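Local structure of endoglucanase A (Clostridium acetobutylicum, 3IK2) at residues M1-N6 / D452-N457; G164-S169 / D216-T221; F456-S461 / N493-K498. The protein probably hydrolyses internal beta-1,4-glucosidic bonds of cellulose and related glucans, as a family 44 glycoside hydrolase. One frame throughout, in Å; residues are numbered along the deposited sequence.

Contact 1: M1-N6 / D452-N457; sequences MDVNVN and DSINFN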
ATOM      1  N   MET A   1       6.569 -25.764 -21.751  1.00 19.80           N
ATOM      2  CA  MET A   1       7.437 -24.796 -22.511  1.00 20.51           C
ATOM      3  C   MET A   1       8.732 -24.604 -21.731  1.00 20.05           C
ATOM      4  O   MET A   1       8.813 -24.967 -20.563  1.00 20.64           O
ATOM      5  CB  MET A   1       6.706 -23.459 -22.743  1.00 20.26           C
ATOM      6  CG  MET A   1       6.571 -22.554 -21.509  1.00 21.15           C
ATOM      7  SD  MET A   1       5.357 -21.176 -21.608  1.00 21.10           S
ATOM      8  CE  MET A   1       3.823 -22.064 -21.356  1.00 20.24           C
ATOM      9  N   ASP A   2       9.758 -24.081 -22.376  1.00 19.73           N
ATOM     10  CA  ASP A   2      11.012 -23.830 -21.690  1.00 19.43           C
ATOM     11  C   ASP A   2      11.187 -22.336 -21.561  1.00 18.88           C
ATOM     12  O   ASP A   2      10.923 -21.578 -22.503  1.00 18.52           O
ATOM     13  CB  ASP A   2      12.184 -24.422 -22.459  1.00 19.92           C
ATOM     14  CG  ASP A   2      12.209 -25.956 -22.427  1.00 23.57           C
ATOM     15  OD1 ASP A   2      11.269 -26.614 -21.908  1.00 25.61           O
ATOM     16  OD2 ASP A   2      13.200 -26.515 -22.938  1.00 28.19           O
ATOM     17  N   VAL A   3      11.637 -21.916 -20.388  1.00 17.57           N
ATOM     18  CA  VAL A   3      11.859 -20.521 -20.108  1.00 16.44           C
ATOM     19  C   VAL A   3      13.248 -20.420 -19.475  1.00 16.33           C
ATOM     20  O   VAL A   3      13.566 -21.181 -18.560  1.00 16.30           O
ATOM     21  CB  VAL A   3      10.725 -19.987 -19.147  1.00 16.90           C
ATOM     22  CG1 VAL A   3      11.051 -18.596 -18.583  1.00 13.73           C
ATOM     23  CG2 VAL A   3       9.352 -20.014 -19.858  1.00 14.92           C
ATOM     24  N   ASN A   4      14.080 -19.509 -19.973  1.00 16.35           N
ATOM     25  CA  ASN A   4      15.396 -19.258 -19.368  1.00 16.35           C
ATOM     26  C   ASN A   4      15.306 -18.163 -18.327  1.00 16.22           C
ATOM     27  O   ASN A   4      14.613 -17.174 -18.525  1.00 16.53           O
ATOM     28  CB  ASN A   4      16.443 -18.881 -20.432  1.00 15.74           C
ATOM     29  CG  ASN A   4      16.579 -19.954 -21.522  1.00 19.31           C
ATOM     30  OD1 ASN A   4      16.643 -21.154 -21.224  1.00 19.22           O
ATOM     31  ND2 ASN A   4      16.619 -19.518 -22.800  1.00 20.65           N
ATOM     32  N   VAL A   5      16.011 -18.345 -17.211  1.00 15.91           N
ATOM     33  CA  VAL A   5      16.098 -17.322 -16.178  1.00 14.96           C
ATOM     34  C   VAL A   5      17.556 -17.076 -15.870  1.00 14.66           C
ATOM     35  O   VAL A   5      18.251 -17.948 -15.340  1.00 13.49           O
ATOM     36  CB  VAL A   5      15.402 -17.757 -14.887  1.00 15.36           C
ATOM     37  CG1 VAL A   5      15.476 -16.619 -13.780  1.00 13.86           C
ATOM     38  CG2 VAL A   5      13.965 -18.213 -15.195  1.00 15.10           C
ATOM     39  N   ASN A   6      17.980 -15.858 -16.179  1.00 15.08           N
ATOM     40  CA  ASN A   6      19.337 -15.397 -15.978  1.00 15.78           C
ATOM     41  C   ASN A   6      19.440 -14.474 -14.760  1.00 16.15           C
ATOM     42  O   ASN A   6      18.929 -13.327 -14.764  1.00 16.00           O
ATOM     43  CB  ASN A   6      19.832 -14.694 -17.246  1.00 15.79           C
ATOM     44  CG  ASN A   6      19.899 -15.635 -18.448  1.00 18.63           C
ATOM     45  OD1 ASN A   6      20.182 -16.826 -18.314  1.00 20.29           O
ATOM     46  ND2 ASN A   6      19.655 -15.095 -19.636  1.00 24.10           N
ATOM     47  N   ASP A 452      -0.350 -24.978 -19.093  1.00 12.60           N
ATOM     48  CA  ASP A 452       0.941 -25.589 -19.448  1.00 12.96           C
ATOM     49  C   ASP A 452       1.981 -25.472 -18.335  1.00 12.81           C
ATOM     50  O   ASP A 452       1.993 -24.513 -17.578  1.00 12.60           O
ATOM     51  CB  ASP A 452       1.507 -24.917 -20.702  1.00 13.84           C
ATOM     52  CG  ASP A 452       0.580 -25.027 -21.910  1.00 16.69           C
ATOM     53  OD1 ASP A 452      -0.332 -25.894 -21.919  1.00 19.54           O
ATOM     54  OD2 ASP A 452       0.774 -24.221 -22.855  1.00 19.46           O
ATOM     55  N   SER A 453       2.858 -26.454 -18.236  1.00 12.88           N
ATOM     56  CA  SER A 453       3.905 -26.409 -17.233  1.00 14.01           C
ATOM     57  C   SER A 453       5.107 -25.707 -17.865  1.00 13.88           C
ATOM     58  O   SER A 453       5.197 -25.585 -19.096  1.00 12.92           O
ATOM     59  CB  SER A 453       4.236 -27.834 -16.729  1.00 14.19           C
ATOM     60  OG  SER A 453       4.760 -28.602 -17.806  1.00 18.09           O
ATOM     61  N   ILE A 454       5.979 -25.167 -17.029  1.00 14.24           N
ATOM     62  CA  ILE A 454       7.178 -24.536 -17.527  1.00 14.50           C
ATOM     63  C   ILE A 454       8.420 -25.203 -16.966  1.00 14.32           C
ATOM     64  O   ILE A 454       8.562 -25.384 -15.747  1.00 14.33           O
ATOM     65  CB  ILE A 454       7.264 -22.988 -17.204  1.00 14.47           C
ATOM     66  CG1 ILE A 454       6.077 -22.201 -17.764  1.00 14.41           C
ATOM     67  CG2 ILE A 454       8.541 -22.413 -17.825  1.00 15.36           C
ATOM     68  CD1 ILE A 454       6.088 -20.694 -17.338  1.00 14.50           C
ATOM     69  N   ASN A 455       9.312 -25.557 -17.876  1.00 14.40           N
ATOM     70  CA  ASN A 455      10.674 -25.929 -17.533  1.00 15.17           C
ATOM     71  C   ASN A 455      11.524 -24.691 -17.425  1.00 14.29           C
ATOM     72  O   ASN A 455      11.793 -24.016 -18.414  1.00 14.25           O
ATOM     73  CB  ASN A 455      11.262 -26.877 -18.576  1.00 15.52           C
ATOM     74  CG  ASN A 455      10.468 -28.169 -18.677  1.00 19.48           C
ATOM     75  OD1 ASN A 455      10.271 -28.872 -17.671  1.00 22.91           O
ATOM     76  ND2 ASN A 455       9.953 -28.464 -19.884  1.00 21.10           N
ATOM     77  N   PHE A 456      11.918 -24.371 -16.205  1.00 13.95           N
ATOM     78  CA  PHE A 456      12.717 -23.195 -15.994  1.00 14.09           C
ATOM     79  C   PHE A 456      14.152 -23.643 -15.980  1.00 14.46           C
ATOM     80  O   PHE A 456      14.532 -24.501 -15.193  1.00 14.78           O
ATOM     81  CB  PHE A 456      12.366 -22.505 -14.674  1.00 13.54           C
ATOM     82  CG  PHE A 456      11.080 -21.744 -14.700  1.00 13.12           C
ATOM     83  CD1 PHE A 456      11.046 -20.425 -15.183  1.00 11.52           C
ATOM     84  CD2 PHE A 456       9.908 -22.318 -14.207  1.00  9.78           C
ATOM     85  CE1 PHE A 456       9.863 -19.701 -15.195  1.00  9.90           C
ATOM     86  CE2 PHE A 456       8.708 -21.591 -14.213  1.00  8.92           C
ATOM     87  CZ  PHE A 456       8.686 -20.288 -14.703  1.00  9.92           C
ATOM     88  N   ASN A 457      14.936 -23.038 -16.856  1.00 15.58           N
ATOM     89  CA  ASN A 457      16.365 -23.260 -16.921  1.00 16.68           C
ATOM     90  C   ASN A 457      17.054 -22.051 -16.299  1.00 15.92           C
ATOM     91  O   ASN A 457      16.988 -20.959 -16.840  1.00 15.88           O
ATOM     92  CB  ASN A 457      16.770 -23.480 -18.391  1.00 18.02           C
ATOM     93  CG  ASN A 457      15.864 -24.485 -19.094  1.00 21.57           C
ATOM     94  OD1 ASN A 457      15.632 -25.590 -18.580  1.00 28.46           O
ATOM     95  ND2 ASN A 457      15.318 -24.103 -20.254  1.00 25.36           N
TER

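Contact 2: G164-S169 / D216-T221; sequences GSASGS and DPAAET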
ATOM      1  N   GLY A 164       6.457   7.641  22.058  1.00  7.67           N
ATOM      2  CA  GLY A 164       7.675   8.332  21.669  1.00  7.44           C
ATOM      3  C   GLY A 164       7.786   8.612  20.183  1.00  7.64           C
ATOM      4  O   GLY A 164       6.900   8.273  19.364  1.00  6.43           O
ATOM      5  N   SER A 165       8.895   9.235  19.822  1.00  7.39           N
ATOM      6  CA  SER A 165       9.135   9.562  18.443  1.00  8.22           C
ATOM      7  C   SER A 165       9.282   8.297  17.575  1.00  8.49           C
ATOM      8  O   SER A 165       9.661   7.244  18.061  1.00  7.55           O
ATOM      9  CB  SER A 165      10.380  10.432  18.320  1.00  7.90           C
ATOM     10  OG  SER A 165      10.674  10.643  16.955  1.00  9.56           O
ATOM     11  N   ALA A 166       8.982   8.447  16.283  1.00  9.37           N
ATOM     12  CA  ALA A 166       9.290   7.475  15.222  1.00  9.84           C
ATOM     13  C   ALA A 166      10.734   7.009  15.176  1.00 10.46           C
ATOM     14  O   ALA A 166      10.991   5.933  14.659  1.00 11.93           O
ATOM     15  CB  ALA A 166       8.930   8.056  13.858  1.00  8.74           C
ATOM     16  N   SER A 167      11.673   7.825  15.655  1.00 11.11           N
ATOM     17  CA  SER A 167      13.078   7.439  15.728  1.00 11.46           C
ATOM     18  C   SER A 167      13.343   6.304  16.714  1.00 12.40           C
ATOM     19  O   SER A 167      14.395   5.672  16.639  1.00 13.14           O
ATOM     20  CB  SER A 167      13.974   8.628  16.092  1.00 11.63           C
ATOM     21  OG  SER A 167      13.577   9.196  17.320  1.00 10.64           O
ATOM     22  N   GLY A 168      12.414   6.023  17.619  1.00 13.04           N
ATOM     23  CA  GLY A 168      12.636   4.943  18.617  1.00 13.43           C
ATOM     24  C   GLY A 168      11.890   3.666  18.323  1.00 13.89           C
ATOM     25  O   GLY A 168      11.092   3.623  17.391  1.00 14.29           O
ATOM     26  N   SER A 169      12.139   2.619  19.120  1.00 14.75           N
ATOM     27  CA  SER A 169      11.554   1.273  18.866  1.00 15.55           C
ATOM     28  C   SER A 169      10.002   1.197  18.861  1.00 14.74           C
ATOM     29  O   SER A 169       9.410   0.328  18.203  1.00 16.25           O
ATOM     30  CB  SER A 169      12.152   0.205  19.814  1.00 15.16           C
ATOM     31  OG  SER A 169      12.145   0.627  21.178  1.00 16.88           O
ATOM     32  N   ASP A 216       6.672  15.550  15.715  1.00 10.47           N
ATOM     33  CA  ASP A 216       7.609  14.445  15.607  1.00 10.03           C
ATOM     34  C   ASP A 216       8.458  14.609  14.357  1.00  9.35           C
ATOM     35  O   ASP A 216       8.072  14.117  13.272  1.00  8.88           O
ATOM     36  CB  ASP A 216       6.861  13.100  15.644  1.00  9.47           C
ATOM     37  CG  ASP A 216       7.807  11.895  15.681  1.00  9.65           C
ATOM     38  OD1 ASP A 216       9.053  12.072  15.635  1.00  6.07           O
ATOM     39  OD2 ASP A 216       7.282  10.762  15.745  1.00  7.43           O
ATOM     40  N   PRO A 217       9.603  15.332  14.499  1.00  8.51           N
ATOM     41  CA  PRO A 217      10.487  15.621  13.363  1.00  8.17           C
ATOM     42  C   PRO A 217      10.919  14.381  12.570  1.00  7.46           C
ATOM     43  O   PRO A 217      11.240  14.490  11.401  1.00  8.44           O
ATOM     44  CB  PRO A 217      11.719  16.337  14.016  1.00  7.58           C
ATOM     45  CG  PRO A 217      11.193  16.891  15.293  1.00  7.14           C
ATOM     46  CD  PRO A 217      10.090  15.959  15.751  1.00  8.41           C
ATOM     47  N   ALA A 218      10.907  13.227  13.211  1.00  7.28           N
ATOM     48  CA  ALA A 218      11.413  11.961  12.646  1.00  6.99           C
ATOM     49  C   ALA A 218      10.296  11.146  11.973  1.00  7.02           C
ATOM     50  O   ALA A 218      10.561  10.159  11.303  1.00  7.70           O
ATOM     51  CB  ALA A 218      12.066  11.134  13.771  1.00  5.87           C
ATOM     52  N   ALA A 219       9.047  11.558  12.158  1.00  6.79           N
ATOM     53  CA  ALA A 219       7.931  10.846  11.548  1.00  7.38           C
ATOM     54  C   ALA A 219       7.790  11.218  10.073  1.00  7.65           C
ATOM     55  O   ALA A 219       8.130  12.329   9.647  1.00  7.99           O
ATOM     56  CB  ALA A 219       6.654  11.110  12.305  1.00  6.71           C
ATOM     57  N   GLU A 220       7.289  10.266   9.299  1.00  8.76           N
ATOM     58  CA  GLU A 220       7.174  10.404   7.844  1.00  9.48           C
ATOM     59  C   GLU A 220       5.742  10.742   7.419  1.00  9.58           C
ATOM     60  O   GLU A 220       4.763  10.288   8.053  1.00  8.87           O
ATOM     61  CB  GLU A 220       7.613   9.112   7.172  1.00  8.94           C
ATOM     62  CG  GLU A 220       9.124   8.963   7.113  1.00 10.38           C
ATOM     63  CD  GLU A 220       9.539   7.592   6.593  1.00 13.24           C
ATOM     64  OE1 GLU A 220       8.676   6.680   6.490  1.00 14.43           O
ATOM     65  OE2 GLU A 220      10.742   7.411   6.323  1.00 15.76           O
ATOM     66  N   THR A 221       5.632  11.545   6.355  1.00  9.20           N
ATOM     67  CA  THR A 221       4.323  11.997   5.866  1.00  8.57           C
ATOM     68  C   THR A 221       4.032  11.388   4.524  1.00  8.18           C
ATOM     69  O   THR A 221       4.936  11.248   3.690  1.00  7.04           O
ATOM     70  CB  THR A 221       4.212  13.549   5.756  1.00  8.62           C
ATOM     71  OG1 THR A 221       5.326  14.047   5.018  1.00  7.13           O
ATOM     72  CG2 THR A 221       4.166  14.171   7.150  1.00  6.45           C
TER

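Contact 3: F456-S461 / N493-K498; sequences FNFNVS and NKFTYK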
ATOM      1  N   PHE A 456      11.918 -24.371 -16.205  1.00 13.95           N
ATOM      2  CA  PHE A 456      12.717 -23.195 -15.994  1.00 14.09           C
ATOM      3  C   PHE A 456      14.152 -23.643 -15.980  1.00 14.46           C
ATOM      4  O   PHE A 456      14.532 -24.501 -15.193  1.00 14.78           O
ATOM      5  CB  PHE A 456      12.366 -22.505 -14.674  1.00 13.54           C
ATOM      6  CG  PHE A 456      11.080 -21.744 -14.700  1.00 13.12           C
ATOM      7  CD1 PHE A 456      11.046 -20.425 -15.183  1.00 11.52           C
ATOM      8  CD2 PHE A 456       9.908 -22.318 -14.207  1.00  9.78           C
ATOM      9  CE1 PHE A 456       9.863 -19.701 -15.195  1.00  9.90           C
ATOM     10  CE2 PHE A 456       8.708 -21.591 -14.213  1.00  8.92           C
ATOM     11  CZ  PHE A 456       8.686 -20.288 -14.703  1.00  9.92           C
ATOM     12  N   ASN A 457      14.936 -23.038 -16.856  1.00 15.58           N
ATOM     13  CA  ASN A 457      16.365 -23.260 -16.921  1.00 16.68           C
ATOM     14  C   ASN A 457      17.054 -22.051 -16.299  1.00 15.92           C
ATOM     15  O   ASN A 457      16.988 -20.959 -16.840  1.00 15.88           O
ATOM     16  CB  ASN A 457      16.770 -23.480 -18.391  1.00 18.02           C
ATOM     17  CG  ASN A 457      15.864 -24.485 -19.094  1.00 21.57           C
ATOM     18  OD1 ASN A 457      15.632 -25.590 -18.580  1.00 28.46           O
ATOM     19  ND2 ASN A 457      15.318 -24.103 -20.254  1.00 25.36           N
ATOM     20  N   PHE A 458      17.678 -22.249 -15.137  1.00 15.87           N
ATOM     21  CA  PHE A 458      18.234 -21.166 -14.364  1.00 15.50           C
ATOM     22  C   PHE A 458      19.706 -21.048 -14.584  1.00 16.52           C
ATOM     23  O   PHE A 458      20.437 -22.035 -14.475  1.00 16.37           O
ATOM     24  CB  PHE A 458      17.998 -21.354 -12.847  1.00 15.10           C
ATOM     25  CG  PHE A 458      16.543 -21.269 -12.426  1.00 13.72           C
ATOM     26  CD1 PHE A 458      15.995 -20.054 -12.023  1.00 12.31           C
ATOM     27  CD2 PHE A 458      15.733 -22.414 -12.418  1.00 10.73           C
ATOM     28  CE1 PHE A 458      14.642 -19.970 -11.633  1.00 11.04           C
ATOM     29  CE2 PHE A 458      14.394 -22.352 -12.033  1.00 10.48           C
ATOM     30  CZ  PHE A 458      13.841 -21.111 -11.648  1.00 13.40           C
ATOM     31  N   ASN A 459      20.150 -19.815 -14.813  1.00 17.47           N
ATOM     32  CA  ASN A 459      21.570 -19.519 -14.918  1.00 18.58           C
ATOM     33  C   ASN A 459      21.929 -18.449 -13.917  1.00 18.46           C
ATOM     34  O   ASN A 459      21.639 -17.271 -14.135  1.00 18.56           O
ATOM     35  CB  ASN A 459      21.908 -19.036 -16.332  1.00 19.69           C
ATOM     36  CG  ASN A 459      21.275 -19.900 -17.401  1.00 23.13           C
ATOM     37  OD1 ASN A 459      21.817 -20.967 -17.740  1.00 27.55           O
ATOM     38  ND2 ASN A 459      20.097 -19.464 -17.929  1.00 24.56           N
ATOM     39  N   VAL A 460      22.571 -18.853 -12.828  1.00 17.71           N
ATOM     40  CA  VAL A 460      22.961 -17.918 -11.790  1.00 17.62           C
ATOM     41  C   VAL A 460      24.418 -17.486 -11.988  1.00 17.91           C
ATOM     42  O   VAL A 460      25.356 -18.277 -11.838  1.00 18.11           O
ATOM     43  CB  VAL A 460      22.743 -18.511 -10.390  1.00 16.84           C
ATOM     44  CG1 VAL A 460      23.087 -17.510  -9.339  1.00 17.83           C
ATOM     45  CG2 VAL A 460      21.305 -18.991 -10.238  1.00 16.78           C
ATOM     46  N   SER A 461      24.596 -16.227 -12.359  1.00 17.90           N
ATOM     47  CA  SER A 461      25.927 -15.618 -12.390  1.00 17.86           C
ATOM     48  C   SER A 461      26.240 -15.001 -11.018  1.00 17.21           C
ATOM     49  O   SER A 461      25.612 -14.039 -10.602  1.00 17.17           O
ATOM     50  CB  SER A 461      26.010 -14.581 -13.522  1.00 17.65           C
ATOM     51  OG  SER A 461      27.255 -13.913 -13.502  1.00 18.91           O
ATOM     52  N   ASN A 493      26.400 -23.410 -10.688  1.00 20.13           N
ATOM     53  CA  ASN A 493      25.304 -22.436 -10.529  1.00 18.70           C
ATOM     54  C   ASN A 493      24.210 -22.466 -11.629  1.00 17.92           C
ATOM     55  O   ASN A 493      23.618 -21.435 -11.961  1.00 16.35           O
ATOM     56  CB  ASN A 493      25.845 -21.003 -10.342  1.00 18.41           C
ATOM     57  CG  ASN A 493      26.367 -20.742  -8.933  1.00 17.20           C
ATOM     58  OD1 ASN A 493      26.133 -21.514  -8.013  1.00 17.72           O
ATOM     59  ND2 ASN A 493      27.078 -19.642  -8.770  1.00 18.64           N
ATOM     60  N   LYS A 494      23.950 -23.661 -12.160  1.00 17.14           N
ATOM     61  CA  LYS A 494      22.933 -23.884 -13.179  1.00 17.20           C
ATOM     62  C   LYS A 494      22.077 -25.041 -12.759  1.00 16.92           C
ATOM     63  O   LYS A 494      22.585 -26.031 -12.259  1.00 17.75           O
ATOM     64  CB  LYS A 494      23.548 -24.269 -14.502  1.00 17.18           C
ATOM     65  CG  LYS A 494      24.282 -23.201 -15.251  1.00 20.31           C
ATOM     66  CD  LYS A 494      25.117 -23.911 -16.333  1.00 23.24           C
ATOM     67  CE  LYS A 494      25.389 -23.040 -17.538  1.00 26.24           C
ATOM     68  NZ  LYS A 494      26.068 -21.767 -17.176  1.00 28.58           N
ATOM     69  N   PHE A 495      20.780 -24.944 -13.001  1.00 16.69           N
ATOM     70  CA  PHE A 495      19.856 -25.989 -12.597  1.00 16.60           C
ATOM     71  C   PHE A 495      18.553 -25.764 -13.320  1.00 17.03           C
ATOM     72  O   PHE A 495      18.333 -24.722 -13.916  1.00 17.50           O
ATOM     73  CB  PHE A 495      19.650 -26.024 -11.068  1.00 16.10           C
ATOM     74  CG  PHE A 495      18.993 -24.785 -10.502  1.00 16.45           C
ATOM     75  CD1 PHE A 495      17.604 -24.730 -10.322  1.00 13.90           C
ATOM     76  CD2 PHE A 495      19.759 -23.674 -10.139  1.00 15.58           C
ATOM     77  CE1 PHE A 495      16.994 -23.590  -9.788  1.00 13.41           C
ATOM     78  CE2 PHE A 495      19.148 -22.522  -9.612  1.00 14.65           C
ATOM     79  CZ  PHE A 495      17.767 -22.488  -9.432  1.00 12.85           C
ATOM     80  N   THR A 496      17.700 -26.771 -13.283  1.00 18.10           N
ATOM     81  CA  THR A 496      16.406 -26.723 -13.930  1.00 18.47           C
ATOM     82  C   THR A 496      15.363 -26.982 -12.842  1.00 18.16           C
ATOM     83  O   THR A 496      15.675 -27.606 -11.817  1.00 18.28           O
ATOM     84  CB  THR A 496      16.348 -27.732 -15.101  1.00 18.52           C
ATOM     85  OG1 THR A 496      17.351 -27.388 -16.061  1.00 18.83           O
ATOM     86  CG2 THR A 496      15.043 -27.647 -15.820  1.00 20.72           C
ATOM     87  N   TYR A 497      14.167 -26.417 -13.025  1.00 17.60           N
ATOM     88  CA  TYR A 497      13.024 -26.702 -12.177  1.00 16.37           C
ATOM     89  C   TYR A 497      11.749 -26.543 -13.008  1.00 15.99           C
ATOM     90  O   TYR A 497      11.481 -25.466 -13.572  1.00 15.00           O
ATOM     91  CB  TYR A 497      12.997 -25.861 -10.875  1.00 17.20           C
ATOM     92  CG  TYR A 497      12.254 -26.593  -9.755  1.00 17.22           C
ATOM     93  CD1 TYR A 497      12.883 -27.584  -9.020  1.00 17.07           C
ATOM     94  CD2 TYR A 497      10.913 -26.308  -9.459  1.00 18.41           C
ATOM     95  CE1 TYR A 497      12.207 -28.283  -8.001  1.00 19.99           C
ATOM     96  CE2 TYR A 497      10.216 -26.998  -8.453  1.00 16.68           C
ATOM     97  CZ  TYR A 497      10.866 -28.003  -7.722  1.00 19.62           C
ATOM     98  OH  TYR A 497      10.191 -28.740  -6.718  1.00 17.73           O
ATOM     99  N   LYS A 498      11.013 -27.651 -13.109  1.00 14.70           N
ATOM    100  CA  LYS A 498       9.734 -27.723 -13.780  1.00 14.94           C
ATOM    101  C   LYS A 498       8.581 -27.366 -12.827  1.00 14.99           C
ATOM    102  O   LYS A 498       8.417 -27.973 -11.775  1.00 14.34           O
ATOM    103  CB  LYS A 498       9.507 -29.110 -14.380  1.00 14.08           C
ATOM    104  CG  LYS A 498       8.212 -29.246 -15.157  1.00 14.06           C
ATOM    105  CD  LYS A 498       8.129 -30.646 -15.808  1.00 15.21           C
ATOM    106  CE  LYS A 498       7.037 -30.692 -16.883  1.00 14.60           C
ATOM    107  NZ  LYS A 498       6.978 -32.019 -17.602  1.00 16.10           N
TER
HETATM  108  O   HOH W   1      28.169 -18.270 -11.499  1.00 19.90           O

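Contact 1: M1-N6 / D452-N457
Val3 meets Ile454 and Phe456 on the buried face of two parallel strands, where its two methyls are shared between them. CG2 turns to Ile454, meeting its CG2 at 3.2 Å; that is closer than two methyls usually come, so the exact value is doubtful. The Val3 side chain lies alongside that of Phe456, and CG1, anti to the backbone N (chi1 168°), comes within 3.8 Å of CE1. Val5 CG2 reaches CD1 of the same ring at 3.7 Å, at the edge and near the ring plane. Ile454 CG2 also lies over the centre of one face of the ring, so the phenyl group is bounded by aliphatic carbons on several sides. At the start of the strand, Met1 lays CG against Ile454 CG1, and its chain, bent at the last torsion, brings CE to Asp452 CB.

On the other face the contacts are polar. Asn455 ND2 donates to Asp2 OD1 at 3.0 Å, with the oxygen nearly in the amide plane, while the carboxylate and amide planes stand 79° apart. One step on, Asn457 ND2 makes a weak bond of 3.4 Å to Asn4 OD1.

Backbone bonds set this register. Val3 N donates to Asn455 O at 2.9 Å, Asn457 N returns to Val3 O, and Val5 N closes on Asn457 O at 2.8 Å; Asn455 N and Met1 O make a further rung. Beyond them, Ser427 of strand 427-433 touches Val3, Ile454 and Phe456, and Lys498 packs against Asn455. The chemistry is thus two-sided: apolar carbons face inward, while on the outer face amides bond across the strands, and the bond from Asn455 probably offsets part of the negative charge of Asp2.

Contact 2: G164-S169 / D216-T221
The carboxylate of Asp216 lies against Ser165 and Ala166, with one oxygen for each. OD2 takes the backbone N-H of Ala166 at 2.9 Å through its syn lone pair, in a nearly straight bond (167° at the hydrogen). OD1 receives the hydroxyl of Ser165 OG at 2.5 Å, a length that is uncertain at this resolution, from the syn side but 31° out of the carboxylate plane. The backbone N of Ala218 reaches this same oxygen at 3.3 Å from the opposite face, completing an Asx turn. Three donors therefore grip the group and limit its rotation. Asp216 extends its CG anti to its own backbone N (chi1 -174°), which carries the carboxylate across to the other loop.

Ser165 is bound on its own side as well. While its hydroxyl donates a hydrogen bond to Asp216, OG accepts the backbone N-H of Ser167 at 3.3 Å, an ST turn, at the head of a type I turn that runs from Ser165 to Gly168. Asp216 begins a second type I turn, ending at Ala219, so each polar side chain joins its partner and also shapes its own loop.

Small side chains pack beside these bonds. Ala166 CB rests against the 218-219 backbone, 3.7 Å from Ala218 O, with Ala219 CB at 4.1 Å, and Ala218 CB packs on Ser165 OG at 3.5 Å and on Ser167 CB at 3.9 Å.

Both loops follow helices, 152-163 and 198-215, and lead into strands 174-177 and 220-226, neighbours in the eight-stranded parallel barrel. The contact thus ties two successive helix-to-strand turns together at the end where the strands enter, opposite the C-terminal strand ends that carry the active site in TIM barrels.

Contact 3: F456-S461 / N493-K498
Phe458 and Phe495 carry the aromatic part of this contact, their rings stacked offset, with planes 14° apart and little overlap, and centroids 4.5 Å from each other. The offset sets CB of Phe458, rather than the middle of its ring, over the face of Phe495, a CH-pi contact of 3.7 Å from CB to the ring centroid. Phe495 stands in the less common rotamer that places CG between its backbone N and carbonyl carbon (chi1 64°), and this leans its ring toward Phe458. Tyr497 CB meets the edge of the Phe458 ring at 4.0 Å, and Val460 CG2 lies obliquely by Phe495.

Backbone bonds join the strands in antiparallel fashion. Phe456 and Tyr497 exchange two, each 2.9 Å between N of one and O of the other. Phe458 N donates to Phe495 O at 2.8 Å, whereas the return from Phe495 N to Phe458 O is longer, 3.3 Å. Val460 N then binds Asn493 O.

Among polar side chains, Asn457 and Thr496 run side by side on the outer face. A water bridges Val460 O, at 2.8 Å, and Asn493 ND2; the Asn493 amide is fixed more firmly by Lys464 O and Tyr466 N, and Tyr497 OH binds Asp485 O.

Val445 and Ile507, on strands 440-447 and 503-510, pack against Phe458. Strand 494-499 is the outermost strand on this side of a mixed sheet, so the pair forms an antiparallel edge, consistent with the beta-sandwich domain that accompanies the barrel in family 44 enzymes.

Contacts 1 and 3 use the two edges of one strand, 454-461, which lies between strands 2-15 and 494-499; their centres are 9 Å apart, and they share Phe456 and Asn457. Val5 O and Asn459 N, 2.7 Å apart, probably continue the bonding from one to the other. Contact 2 belongs to the barrel instead, its centre 46 Å from that of contact 1 and 44 Å from that of contact 3, with nearest atoms about 31 Å away in both cases. Helix 152-163, which leads into contact 2, starts shortly after Ser149 of the calcium site. Near contact 3, a glycerol probably from the crystallisation liquor sits about 3 Å from the Tyr497 side chain.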